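Local coordinates for putative membrane protein (Yersinia pestis CO92, PDB 5TF3) that is of unknown function but belongs to the DUF1198 family and folds as a compact, all-helical chain, at residues Q37-S42 with R52-L57; N15-K20 with Y56-Y61. All coordinates share one frame; numbering follows the deposited sequence.

Interaction 1: Q37-S42 with R52-L57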
loop_
_atom_site.group_PDB
_atom_site.type_symbol
_atom_site.label_atom_id
_atom_site.label_comp_id
_atom_site.label_asym_id
_atom_site.label_seq_id
_atom_site.Cartn_x
_atom_site.Cartn_y
_atom_site.Cartn_z
ATOM N N GLN A 37 9.896 -8.923 -8.215
ATOM C CA GLN A 37 10.883 -8.334 -9.118
ATOM C C GLN A 37 10.302 -7.147 -9.865
ATOM O O GLN A 37 10.953 -6.100 -9.993
ATOM C CB GLN A 37 11.392 -9.387 -10.108
ATOM C CG GLN A 37 12.226 -10.490 -9.474
ATOM C CD GLN A 37 12.483 -11.647 -10.442
ATOM O OE1 GLN A 37 12.421 -11.478 -11.667
ATOM N NE2 GLN A 37 12.760 -12.830 -9.892
HETATM N N MSE A 38 9.075 -7.287 -10.366
HETATM C CA MSE A 38 8.382 -6.202 -11.053
HETATM C C MSE A 38 8.148 -5.014 -10.119
HETATM O O MSE A 38 8.358 -3.860 -10.503
HETATM C CB MSE A 38 7.053 -6.714 -11.635
HETATM C CG MSE A 38 7.231 -7.892 -12.618
HETATM SE SE MSE A 38 5.609 -8.953 -13.022
HETATM C CE MSE A 38 4.614 -7.607 -14.023
ATOM N N PHE A 39 7.726 -5.301 -8.882
ATOM C CA PHE A 39 7.454 -4.226 -7.932
ATOM C C PHE A 39 8.732 -3.485 -7.572
ATOM O O PHE A 39 8.758 -2.250 -7.537
ATOM C CB PHE A 39 6.786 -4.781 -6.674
ATOM C CG PHE A 39 6.569 -3.752 -5.603
ATOM C CD1 PHE A 39 5.497 -2.866 -5.684
ATOM C CD2 PHE A 39 7.425 -3.665 -4.521
ATOM C CE1 PHE A 39 5.293 -1.912 -4.696
ATOM C CE2 PHE A 39 7.223 -2.705 -3.521
ATOM C CZ PHE A 39 6.154 -1.834 -3.614
ATOM N N ILE A 40 9.802 -4.233 -7.304
ATOM C CA ILE A 40 11.089 -3.637 -6.951
ATOM C C ILE A 40 11.609 -2.780 -8.094
ATOM O O ILE A 40 12.117 -1.670 -7.883
ATOM C CB ILE A 40 12.099 -4.744 -6.590
ATOM C CG1 ILE A 40 11.764 -5.364 -5.231
ATOM C CG2 ILE A 40 13.512 -4.229 -6.675
ATOM C CD1 ILE A 40 11.323 -4.394 -4.211
ATOM N N ARG A 41 11.521 -3.297 -9.322
ATOM C CA ARG A 41 12.052 -2.557 -10.459
ATOM C C ARG A 41 11.266 -1.277 -10.695
ATOM O O ARG A 41 11.850 -0.239 -11.014
ATOM C CB ARG A 41 12.053 -3.414 -11.723
ATOM C CG ARG A 41 12.657 -2.661 -12.909
ATOM C CD ARG A 41 12.849 -3.539 -14.128
ATOM N NE ARG A 41 11.603 -4.208 -14.456
ATOM C CZ ARG A 41 11.438 -5.525 -14.467
ATOM N NH1 ARG A 41 12.459 -6.338 -14.196
ATOM N NH2 ARG A 41 10.243 -6.023 -14.762
ATOM N N SER A 42 9.941 -1.323 -10.534
ATOM C CA SER A 42 9.169 -0.109 -10.779
ATOM C C SER A 42 9.372 0.907 -9.658
ATOM O O SER A 42 9.329 2.118 -9.902
ATOM C CB SER A 42 7.683 -0.442 -10.970
ATOM O OG SER A 42 6.961 -0.379 -9.750
ATOM N N ARG A 52 4.786 6.857 -4.364
ATOM C CA ARG A 52 3.549 7.139 -3.645
ATOM C C ARG A 52 2.497 6.072 -3.927
ATOM O O ARG A 52 1.740 5.688 -3.028
ATOM C CB ARG A 52 3.039 8.535 -4.006
ATOM C CG ARG A 52 4.037 9.644 -3.662
ATOM C CD ARG A 52 3.595 11.020 -4.159
ATOM N NE ARG A 52 2.848 11.761 -3.146
ATOM C CZ ARG A 52 1.538 11.983 -3.187
ATOM N NH1 ARG A 52 0.820 11.523 -4.207
ATOM N NH2 ARG A 52 0.950 12.671 -2.216
ATOM N N LYS A 53 2.442 5.570 -5.162
ATOM C CA LYS A 53 1.568 4.441 -5.458
ATOM C C LYS A 53 1.904 3.244 -4.575
ATOM O O LYS A 53 1.008 2.550 -4.082
ATOM C CB LYS A 53 1.685 4.065 -6.936
ATOM C CG LYS A 53 1.112 5.102 -7.889
ATOM C CD LYS A 53 -0.218 4.634 -8.477
ATOM C CE LYS A 53 -0.732 5.577 -9.567
ATOM N NZ LYS A 53 -1.511 6.742 -9.030
ATOM N N ALA A 54 3.197 2.999 -4.354
ATOM C CA ALA A 54 3.609 1.879 -3.517
ATOM C C ALA A 54 3.143 2.056 -2.079
ATOM O O ALA A 54 2.918 1.067 -1.374
ATOM C CB ALA A 54 5.127 1.720 -3.576
ATOM N N ALA A 55 2.985 3.301 -1.629
ATOM C CA ALA A 55 2.469 3.540 -0.285
ATOM C C ALA A 55 1.077 2.947 -0.124
ATOM O O ALA A 55 0.738 2.418 0.937
ATOM C CB ALA A 55 2.446 5.034 0.019
ATOM N N TYR A 56 0.267 2.991 -1.180
ATOM C CA TYR A 56 -1.068 2.419 -1.080
ATOM C C TYR A 56 -1.043 0.896 -1.031
ATOM O O TYR A 56 -1.955 0.291 -0.459
ATOM C CB TYR A 56 -1.928 2.907 -2.247
ATOM C CG TYR A 56 -2.277 4.369 -2.139
ATOM C CD1 TYR A 56 -3.264 4.809 -1.263
ATOM C CD2 TYR A 56 -1.619 5.314 -2.910
ATOM C CE1 TYR A 56 -3.591 6.160 -1.170
ATOM C CE2 TYR A 56 -1.936 6.654 -2.825
ATOM C CZ TYR A 56 -2.920 7.072 -1.955
ATOM O OH TYR A 56 -3.220 8.410 -1.882
ATOM N N LEU A 57 -0.034 0.254 -1.638
ATOM C CA LEU A 57 0.087 -1.199 -1.510
ATOM C C LEU A 57 0.473 -1.591 -0.091
ATOM O O LEU A 57 -0.005 -2.608 0.431
ATOM C CB LEU A 57 1.123 -1.755 -2.494
ATOM C CG LEU A 57 0.688 -1.943 -3.944
ATOM C CD1 LEU A 57 1.846 -2.496 -4.722
ATOM C CD2 LEU A 57 -0.498 -2.869 -4.029
#
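Phe39 of helix 33-45 sends its ring across to Ala54 and Leu57, which lie three residues apart on helix 48-65. CB of Phe39 points at the other helix, and with CG anti to the backbone N (chi1 176°) the ring continues in that direction. Phe39 CD1 is the first ring atom to meet a partner, Leu57 CD1 at 3.8 Å. One bond further out, Phe39 CE1 touches both methyls, 3.5 Å from Leu57 CD1 and 3.8 Å from Ala54 CB. The outermost atom, CZ of Phe39, ends on Ala54 CB at 3.7 Å. Both methyls approach the ring obliquely. These are neighbouring helices of an all-helical fold, joined by a short connection, and the Phe39 ring bridges much of the space between them; the nearest CA atoms across the two segments, Phe39 CA and Ala54 CA, are 8.5 Å apart. Leu57 comes from the opposite direction to Phe39, its CG anti to its own carbonyl carbon (chi1 -79°), and its CD1 is the branch that touches. The contact is buried and wholly apolar. Tyr100 of helix 91-100 meets the Phe39 ring edge-to-face, and Ile13 of helix 2-17 touches both Phe39 and Ala54.

Interaction 2: N15-K20 with Y56-Y61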
loop_
_atom_site.group_PDB
_atom_site.type_symbol
_atom_site.label_atom_id
_atom_site.label_comp_id
_atom_site.label_asym_id
_atom_site.label_seq_id
_atom_site.Cartn_x
_atom_site.Cartn_y
_atom_site.Cartn_z
ATOM N N ASN A 15 11.358 5.325 3.962
ATOM C CA ASN A 15 11.653 6.731 4.232
ATOM C C ASN A 15 10.442 7.615 3.952
ATOM O O ASN A 15 10.171 8.562 4.701
ATOM C CB ASN A 15 12.853 7.195 3.403
ATOM C CG ASN A 15 14.175 6.641 3.917
ATOM O OD1 ASN A 15 14.315 6.338 5.102
ATOM N ND2 ASN A 15 15.153 6.515 3.024
ATOM N N LEU A 16 9.704 7.326 2.877
ATOM C CA LEU A 16 8.518 8.120 2.552
ATOM C C LEU A 16 7.480 8.027 3.659
ATOM O O LEU A 16 6.944 9.041 4.120
ATOM C CB LEU A 16 7.913 7.655 1.228
ATOM C CG LEU A 16 6.559 8.270 0.865
ATOM C CD1 LEU A 16 6.688 9.777 0.673
ATOM C CD2 LEU A 16 5.981 7.625 -0.397
ATOM N N LEU A 17 7.180 6.811 4.103
ATOM C CA LEU A 17 6.197 6.620 5.157
ATOM C C LEU A 17 6.750 6.847 6.567
ATOM O O LEU A 17 5.954 6.926 7.523
ATOM C CB LEU A 17 5.623 5.211 5.034
ATOM C CG LEU A 17 4.811 5.023 3.756
ATOM C CD1 LEU A 17 4.368 3.573 3.668
ATOM C CD2 LEU A 17 3.612 5.957 3.761
ATOM N N LYS A 18 8.080 6.949 6.718
ATOM C CA LYS A 18 8.744 7.087 8.023
ATOM C C LYS A 18 8.389 5.927 8.951
ATOM O O LYS A 18 7.975 6.125 10.091
ATOM C CB LYS A 18 8.411 8.421 8.695
ATOM C CG LYS A 18 8.692 9.655 7.864
ATOM C CD LYS A 18 10.183 9.856 7.679
ATOM C CE LYS A 18 10.481 11.103 6.852
ATOM N NZ LYS A 18 11.824 11.000 6.211
ATOM N N ILE A 19 8.533 4.702 8.444
ATOM C CA ILE A 19 8.293 3.493 9.221
ATOM C C ILE A 19 9.510 2.599 9.040
ATOM O O ILE A 19 10.329 2.796 8.139
ATOM C CB ILE A 19 6.993 2.755 8.804
ATOM C CG1 ILE A 19 7.088 2.241 7.357
ATOM C CG2 ILE A 19 5.764 3.673 8.950
ATOM C CD1 ILE A 19 5.803 1.687 6.815
ATOM N N LYS A 20 9.648 1.628 9.934
ATOM C CA LYS A 20 10.797 0.734 9.873
ATOM C C LYS A 20 10.742 -0.140 8.616
ATOM O O LYS A 20 9.659 -0.518 8.160
ATOM C CB LYS A 20 10.849 -0.155 11.111
ATOM C CG LYS A 20 11.168 0.583 12.409
ATOM C CD LYS A 20 11.203 -0.376 13.590
ATOM C CE LYS A 20 11.905 0.252 14.797
ATOM N NZ LYS A 20 12.052 -0.740 15.902
ATOM N N TYR A 56 0.267 2.991 -1.180
ATOM C CA TYR A 56 -1.068 2.419 -1.080
ATOM C C TYR A 56 -1.043 0.896 -1.031
ATOM O O TYR A 56 -1.955 0.291 -0.459
ATOM C CB TYR A 56 -1.928 2.907 -2.247
ATOM C CG TYR A 56 -2.277 4.369 -2.139
ATOM C CD1 TYR A 56 -3.264 4.809 -1.263
ATOM C CD2 TYR A 56 -1.619 5.314 -2.910
ATOM C CE1 TYR A 56 -3.591 6.160 -1.170
ATOM C CE2 TYR A 56 -1.936 6.654 -2.825
ATOM C CZ TYR A 56 -2.920 7.072 -1.955
ATOM O OH TYR A 56 -3.220 8.410 -1.882
ATOM N N LEU A 57 -0.034 0.254 -1.638
ATOM C CA LEU A 57 0.087 -1.199 -1.510
ATOM C C LEU A 57 0.473 -1.591 -0.091
ATOM O O LEU A 57 -0.005 -2.608 0.431
ATOM C CB LEU A 57 1.123 -1.755 -2.494
ATOM C CG LEU A 57 0.688 -1.943 -3.944
ATOM C CD1 LEU A 57 1.846 -2.496 -4.722
ATOM C CD2 LEU A 57 -0.498 -2.869 -4.029
ATOM N N VAL A 58 1.382 -0.826 0.520
ATOM C CA VAL A 58 1.711 -1.007 1.935
ATOM C C VAL A 58 0.449 -0.922 2.789
ATOM O O VAL A 58 0.188 -1.783 3.640
ATOM C CB VAL A 58 2.760 0.036 2.363
ATOM C CG1 VAL A 58 3.032 -0.034 3.861
ATOM C CG2 VAL A 58 4.061 -0.187 1.582
ATOM N N PHE A 59 -0.360 0.114 2.567
ATOM C CA PHE A 59 -1.618 0.256 3.299
ATOM C C PHE A 59 -2.518 -0.965 3.105
ATOM O O PHE A 59 -2.992 -1.560 4.076
ATOM C CB PHE A 59 -2.329 1.536 2.835
ATOM C CG PHE A 59 -3.713 1.719 3.399
ATOM C CD1 PHE A 59 -4.826 1.200 2.739
ATOM C CD2 PHE A 59 -3.907 2.439 4.570
ATOM C CE1 PHE A 59 -6.101 1.357 3.256
ATOM C CE2 PHE A 59 -5.180 2.621 5.092
ATOM C CZ PHE A 59 -6.289 2.072 4.430
ATOM N N ILE A 60 -2.766 -1.353 1.851
ATOM C CA ILE A 60 -3.657 -2.487 1.588
ATOM C C ILE A 60 -3.129 -3.754 2.245
ATOM O O ILE A 60 -3.887 -4.514 2.860
ATOM C CB ILE A 60 -3.845 -2.681 0.074
ATOM C CG1 ILE A 60 -4.722 -1.558 -0.505
ATOM C CG2 ILE A 60 -4.411 -4.096 -0.211
ATOM C CD1 ILE A 60 -4.794 -1.532 -2.029
ATOM N N TYR A 61 -1.818 -3.992 2.152
ATOM C CA TYR A 61 -1.244 -5.199 2.744
ATOM C C TYR A 61 -1.471 -5.234 4.247
ATOM O O TYR A 61 -1.944 -6.235 4.793
ATOM C CB TYR A 61 0.254 -5.306 2.426
ATOM C CG TYR A 61 0.910 -6.483 3.138
ATOM C CD1 TYR A 61 0.754 -7.791 2.661
ATOM C CD2 TYR A 61 1.651 -6.295 4.304
ATOM C CE1 TYR A 61 1.330 -8.875 3.323
ATOM C CE2 TYR A 61 2.235 -7.378 4.973
ATOM C CZ TYR A 61 2.070 -8.656 4.477
ATOM O OH TYR A 61 2.642 -9.718 5.140
#
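Leu17 and Ile19, which both reach Val58 on helix 48-65, stand on either side of a residue with left-handed helical backbone angles. That residue is Lys18 (phi 57°, psi 50°), the C-prime position of a Schellman motif that closes helix 2-17. Ile19 N turns back to the carbonyl O of Ser14, while Lys18 N makes a weak bond, 3.3 Å long, to Asn15 O. The same Asn15 O also receives a weak bond of 3.3 Å from Lys18 NZ, so the Lys18 side chain folds back over the helix end, and its ammonium group would be expected to favour the carbonyl-rich C-terminus. The reversal leaves the last helical side chain and the first one of extended backbone both directed at helix 48-65.

The closer approach is made tip to tip by Leu17 and Val58, with Leu17 CD1 3.9 Å from Val58 CG1 and 4.1 Å from Val58 CB. With Val58 CG1 anti to the backbone N (chi1 175°), this methyl is turned to the Ile19 side, while Leu17 CD1 comes to the flank of CG1 and CB. Ile19 adds a looser touch, its CD1 lying 4.4 Å from Val58 CG1, so a single methyl takes both side chains. The backbones remain well apart, 9.4 Å between Leu17 CA and Val58 CA, and all packing across the gap is between aliphatic branches.

Other helices close in around the site. Trp76 of helix 70-82 touches both Ile19 and Val58, and Ile24 and Met27 of helix 22-29 also lie against Val58, placing this end of helix 2-17 and the turn after it where three further helices come together.

In the fold
Interactions 1 and 2 use overlapping stretches of helix 48-65, and their centres are 10 Å apart; the side chain of Leu57 serves only interaction 1, and Val58 serves interaction 2. The two contacts also touch directly: Leu17 CD2 lies 4.0 Å from Ala55 CB, and Leu16 CD2 lies 4.1 Å from Arg52 CA, so the C-terminal end of helix 2-17 also lies against the helix segment of interaction 1. Met27 of helix 22-29 touches both Phe39 and Val58, giving the contacts a common neighbour. Both are buried, about 8 Å and 6 Å from the chain centre (centre to centre), and belong to the apolar interior.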